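Local coordinates for protein translation initiation factor 6 (Methanocaldococcus jannaschii, PDB 1G61) that binds the 50S ribosomal subunit and prevents it from joining the 30S subunit to form the 70S initiation complex, at residues I15-L20 with S56-S61; L28-D33 with Q50-G55. All coordinates share one frame; numbering follows the deposited sequence.

Contact 1. Residues I15-L20 with S56-S61; sequences IGVLAL and SSLVGS
In the pentein fold of eIF6, a ring of alpha/beta units about a central axis, the short helical turn 15-18 presents the carbonyl of Val17 to the first turn of helix 59-62, just past its N-cap residue Leu58. That oxygen takes two backbone N-H groups, one of them weakly. Ser61 N donates to Val17 O over 3.2 Å (138° at the hydrogen), coming from above the carbonyl plane rather than along a lone pair. Gly60 N reaches Val17 O over 2.9 Å, but its bond is bent to 125° and weak. The N-terminal turn of the helix probably adds a little favourable electrostatics to Val17 O.

The close backbone approach depends on Gly60 having no side chain: a CB would run into the carbonyl oxygens of Gly16 and Ala19. Instead, Gly60 CA lies 3.2 Å from Gly16 O, a CA-H...O contact, and makes a second one to Ala19 O.

Around this polar centre the side chains fill in. Val17 holds CG1 opposite its own backbone N (chi1 165°), beside the carbonyl carbon, and from there it meets Leu58: the two side chains lie side by side, pointing the same way, with Val17 CG1 3.7 Å from Leu58 CD2. Ser61 OG nestles against both valine methyls, while its hydrogen bond goes to Asn109. Leu18 turns CD2 to the backbone of segment 56-61, with Leu18 CD2 3.6 Å from Ser57 O. Leu18 O, buried here with no polar partner, packs against Val59 CB at 3.7 Å. Leading into the helix is an ST turn, in which Leu58 N donates almost straight to Ser56 OG over 3.1 Å.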
loop_
_atom_site.group_PDB
_atom_site.type_symbol
_atom_site.label_atom_id
_atom_site.label_comp_id
_atom_site.label_asym_id
_atom_site.label_seq_id
_atom_site.Cartn_x
_atom_site.Cartn_y
_atom_site.Cartn_z
ATOM N N ILE A 15 9.150 0.548 -5.404
ATOM C CA ILE A 15 7.796 0.750 -5.948
ATOM C C ILE A 15 6.796 1.218 -4.925
ATOM O O ILE A 15 5.962 2.092 -5.216
ATOM C CB ILE A 15 7.243 -0.592 -6.602
ATOM C CG1 ILE A 15 8.174 -1.149 -7.657
ATOM C CG2 ILE A 15 5.831 -0.426 -7.136
ATOM C CD1 ILE A 15 8.672 -0.001 -8.609
ATOM N N GLY A 16 6.838 0.627 -3.733
ATOM C CA GLY A 16 5.864 0.872 -2.673
ATOM C C GLY A 16 5.998 2.246 -2.017
ATOM O O GLY A 16 5.040 2.742 -1.414
ATOM N N VAL A 17 7.196 2.875 -2.097
ATOM C CA VAL A 17 7.305 4.272 -1.634
ATOM C C VAL A 17 6.641 5.213 -2.611
ATOM O O VAL A 17 6.126 6.274 -2.272
ATOM C CB VAL A 17 8.791 4.611 -1.490
ATOM C CG1 VAL A 17 9.103 6.104 -1.371
ATOM C CG2 VAL A 17 9.332 3.879 -0.252
ATOM N N LEU A 18 6.670 4.832 -3.901
ATOM C CA LEU A 18 6.228 5.695 -4.969
ATOM C C LEU A 18 4.766 5.529 -5.387
ATOM O O LEU A 18 4.276 6.308 -6.207
ATOM C CB LEU A 18 7.096 5.406 -6.226
ATOM C CG LEU A 18 8.582 5.790 -6.095
ATOM C CD1 LEU A 18 9.315 5.323 -7.345
ATOM C CD2 LEU A 18 8.733 7.308 -5.943
ATOM N N ALA A 19 4.062 4.526 -4.879
ATOM C CA ALA A 19 2.744 4.192 -5.379
ATOM C C ALA A 19 1.932 3.415 -4.381
ATOM O O ALA A 19 2.487 2.813 -3.482
ATOM C CB ALA A 19 2.893 3.281 -6.612
ATOM N N LEU A 20 0.611 3.457 -4.562
ATOM C CA LEU A 20 -0.263 2.592 -3.763
ATOM C C LEU A 20 -1.340 2.053 -4.711
ATOM O O LEU A 20 -1.678 2.693 -5.742
ATOM C CB LEU A 20 -0.865 3.243 -2.549
ATOM C CG LEU A 20 -1.855 4.390 -2.752
ATOM C CD1 LEU A 20 -3.303 3.987 -3.003
ATOM C CD2 LEU A 20 -1.876 5.204 -1.460
ATOM N N SER A 56 5.166 16.102 -3.518
ATOM C CA SER A 56 6.047 14.968 -3.526
ATOM C C SER A 56 5.584 13.837 -4.424
ATOM O O SER A 56 4.386 13.622 -4.553
ATOM C CB SER A 56 6.166 14.477 -2.047
ATOM O OG SER A 56 6.942 13.333 -1.950
ATOM N N SER A 57 6.482 13.040 -4.974
ATOM C CA SER A 57 6.171 11.790 -5.659
ATOM C C SER A 57 6.136 10.570 -4.752
ATOM O O SER A 57 5.940 9.455 -5.260
ATOM C CB SER A 57 7.109 11.562 -6.868
ATOM O OG SER A 57 8.439 11.779 -6.391
ATOM N N LEU A 58 6.315 10.748 -3.450
ATOM C CA LEU A 58 6.387 9.589 -2.519
ATOM C C LEU A 58 4.986 9.171 -2.084
ATOM O O LEU A 58 4.634 9.067 -0.898
ATOM C CB LEU A 58 7.216 9.910 -1.301
ATOM C CG LEU A 58 8.601 10.480 -1.580
ATOM C CD1 LEU A 58 9.283 10.664 -0.202
ATOM C CD2 LEU A 58 9.443 9.645 -2.507
ATOM N N VAL A 59 4.142 8.884 -3.102
ATOM C CA VAL A 59 2.704 8.672 -2.870
ATOM C C VAL A 59 2.414 7.489 -1.965
ATOM O O VAL A 59 1.513 7.519 -1.096
ATOM C CB VAL A 59 2.006 8.463 -4.255
ATOM C CG1 VAL A 59 0.594 7.983 -4.016
ATOM C CG2 VAL A 59 2.117 9.756 -5.044
ATOM N N GLY A 60 3.184 6.401 -2.100
ATOM C CA GLY A 60 2.988 5.189 -1.325
ATOM C C GLY A 60 3.388 5.348 0.132
ATOM O O GLY A 60 2.881 4.661 1.018
ATOM N N SER A 61 4.339 6.280 0.399
ATOM C CA SER A 61 4.732 6.563 1.756
ATOM C C SER A 61 3.788 7.538 2.461
ATOM O O SER A 61 3.703 7.501 3.692
ATOM C CB SER A 61 6.159 7.120 1.828
ATOM O OG SER A 61 7.086 6.044 1.599
#

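Contact 2. Residues L28-D33 with Q50-G55; sequences LPIFLD and QTNIGG
Leu28 begins the contact in a parallel bridge with Gln50: its carbonyl oxygen takes the N-H of Thr51, with Leu28 O to Thr51 N at 3.1 Å, pointing almost straight down the C=O bond (175°). Gln50 CA adds a CA-H...O contact to the same Leu28 O at 3.3 Å. Next comes Pro29, which opens a type I turn ending at Leu32. Gln50, extended beyond CG, slides its amide into this turn, close to the carbonyls of Pro29, Ile30 and Leu32. With an alanine in its place, the chain that fills the turn is gone and a gap is likely to open beside those three carbonyls.

Ile30 N donates to a water 2.9 Å away, and the water in turn donates to Thr51 O and to Asn52 OD1, 2.7 Å from it, stitching the two backbones together where they part. The isoleucine side chain reaches across the second segment: CG1 sits between the backbone N and carbonyl carbon (chi1 61°), which brings Ile30 CD1 to 3.5 Å from Asn52 OD1, while Ile30 CG2 rests 3.8 Å from Thr51 N. Leu32 lays CB against the Gln50 amide. Asp33 then caps helix 34-44 through OD2 and Asp36 N. Strand 25-28, that helix and strand 47-50, parallel to the first, form a beta-alpha-beta crossover.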
loop_
_atom_site.group_PDB
_atom_site.type_symbol
_atom_site.label_atom_id
_atom_site.label_comp_id
_atom_site.label_asym_id
_atom_site.label_seq_id
_atom_site.Cartn_x
_atom_site.Cartn_y
_atom_site.Cartn_z
ATOM N N LEU A 28 0.081 6.894 -8.726
ATOM C CA LEU A 28 1.411 6.753 -9.278
ATOM C C LEU A 28 2.126 8.088 -9.356
ATOM O O LEU A 28 1.479 9.148 -9.390
ATOM C CB LEU A 28 1.356 6.169 -10.711
ATOM C CG LEU A 28 0.810 4.734 -10.831
ATOM C CD1 LEU A 28 0.520 4.372 -12.265
ATOM C CD2 LEU A 28 1.810 3.759 -10.186
ATOM N N PRO A 29 3.446 8.106 -9.401
ATOM C CA PRO A 29 4.167 9.399 -9.524
ATOM C C PRO A 29 3.966 10.053 -10.880
ATOM O O PRO A 29 3.821 9.344 -11.867
ATOM C CB PRO A 29 5.628 9.007 -9.333
ATOM C CG PRO A 29 5.694 7.553 -9.335
ATOM C CD PRO A 29 4.339 6.957 -9.332
ATOM N N ILE A 30 3.995 11.404 -10.872
ATOM C CA ILE A 30 3.786 12.102 -12.149
ATOM C C ILE A 30 4.916 11.883 -13.136
ATOM O O ILE A 30 4.696 12.119 -14.337
ATOM C CB ILE A 30 3.610 13.642 -11.940
ATOM C CG1 ILE A 30 4.831 14.332 -11.290
ATOM C CG2 ILE A 30 2.329 13.890 -11.156
ATOM C CD1 ILE A 30 4.629 15.858 -11.275
ATOM N N PHE A 31 6.085 11.429 -12.686
ATOM C CA PHE A 31 7.208 11.319 -13.638
ATOM C C PHE A 31 7.093 10.068 -14.486
ATOM O O PHE A 31 7.854 9.922 -15.439
ATOM C CB PHE A 31 8.553 11.372 -12.889
ATOM C CG PHE A 31 8.819 10.346 -11.814
ATOM C CD1 PHE A 31 9.070 9.025 -12.104
ATOM C CD2 PHE A 31 8.844 10.749 -10.478
ATOM C CE1 PHE A 31 9.327 8.083 -11.089
ATOM C CE2 PHE A 31 9.111 9.861 -9.462
ATOM C CZ PHE A 31 9.375 8.544 -9.786
ATOM N N LEU A 32 6.223 9.114 -14.153
ATOM C CA LEU A 32 6.149 7.906 -14.998
ATOM C C LEU A 32 5.646 8.217 -16.393
ATOM O O LEU A 32 4.774 9.104 -16.536
ATOM C CB LEU A 32 5.180 6.923 -14.360
ATOM C CG LEU A 32 5.701 6.031 -13.249
ATOM C CD1 LEU A 32 4.670 4.887 -13.057
ATOM C CD2 LEU A 32 7.102 5.510 -13.483
ATOM N N ASP A 33 6.194 7.522 -17.400
ATOM C CA ASP A 33 5.636 7.682 -18.758
ATOM C C ASP A 33 4.394 6.825 -18.985
ATOM O O ASP A 33 4.005 5.985 -18.162
ATOM C CB ASP A 33 6.697 7.391 -19.817
ATOM C CG ASP A 33 7.153 5.965 -19.931
ATOM O OD1 ASP A 33 8.285 5.746 -20.439
ATOM O OD2 ASP A 33 6.439 5.013 -19.564
ATOM N N GLN A 50 -1.991 9.703 -11.881
ATOM C CA GLN A 50 -0.680 10.260 -11.562
ATOM C C GLN A 50 -0.890 11.565 -10.818
ATOM O O GLN A 50 -1.572 12.463 -11.300
ATOM C CB GLN A 50 0.119 10.530 -12.848
ATOM C CG GLN A 50 0.517 9.191 -13.506
ATOM C CD GLN A 50 1.396 9.416 -14.725
ATOM O OE1 GLN A 50 2.647 9.512 -14.589
ATOM N NE2 GLN A 50 0.805 9.520 -15.887
ATOM N N THR A 51 -0.309 11.683 -9.613
ATOM C CA THR A 51 -0.486 12.865 -8.784
ATOM C C THR A 51 0.702 13.000 -7.847
ATOM O O THR A 51 1.330 12.019 -7.449
ATOM C CB THR A 51 -1.819 12.804 -8.016
ATOM O OG1 THR A 51 -2.044 14.072 -7.354
ATOM C CG2 THR A 51 -1.847 11.745 -6.919
ATOM N N ASN A 52 1.008 14.231 -7.442
ATOM C CA ASN A 52 1.821 14.490 -6.280
ATOM C C ASN A 52 0.971 14.425 -5.017
ATOM O O ASN A 52 -0.262 14.594 -5.090
ATOM C CB ASN A 52 2.416 15.906 -6.345
ATOM C CG ASN A 52 3.505 16.107 -7.394
ATOM O OD1 ASN A 52 4.160 15.172 -7.828
ATOM N ND2 ASN A 52 3.660 17.375 -7.767
ATOM N N ILE A 53 1.620 14.246 -3.872
ATOM C CA ILE A 53 1.001 14.462 -2.553
ATOM C C ILE A 53 1.974 15.316 -1.711
ATOM O O ILE A 53 3.107 14.888 -1.564
ATOM C CB ILE A 53 0.595 13.194 -1.795
ATOM C CG1 ILE A 53 -0.440 12.398 -2.622
ATOM C CG2 ILE A 53 0.074 13.519 -0.390
ATOM C CD1 ILE A 53 -0.894 11.076 -2.029
ATOM N N GLY A 54 1.541 16.484 -1.240
ATOM C CA GLY A 54 2.438 17.356 -0.493
ATOM C C GLY A 54 3.545 17.877 -1.385
ATOM O O GLY A 54 4.604 18.312 -0.893
ATOM N N GLY A 55 3.381 17.903 -2.702
ATOM C CA GLY A 55 4.388 18.382 -3.616
ATOM C C GLY A 55 5.317 17.285 -4.059
ATOM O O GLY A 55 6.202 17.567 -4.891
HETATM O O HOH W 1 3.956 12.479 -8.215
#

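In the fold
The two contacts lie on the same side of the chain's centre, their own centres about 9 Å apart. In sequence order the segments run 15-20, 28-33, 50-55, 56-61, the last two being continuous, so contact 2 is nested inside the loop closed by contact 1. Contact 2 is the outer one, about 15 Å from the chain's centre against 9 Å for contact 1. They pack directly on each other: Leu18 O meets Pro29 CD at 3.2 Å, and Val59 CG2 lies 3.4 Å from Thr51 O. The chain leaves the turn 15-18, makes the crossover through helix 34-44 and returns to helix 59-62, so the loops after the crossover's two strands pack on both these helical turns.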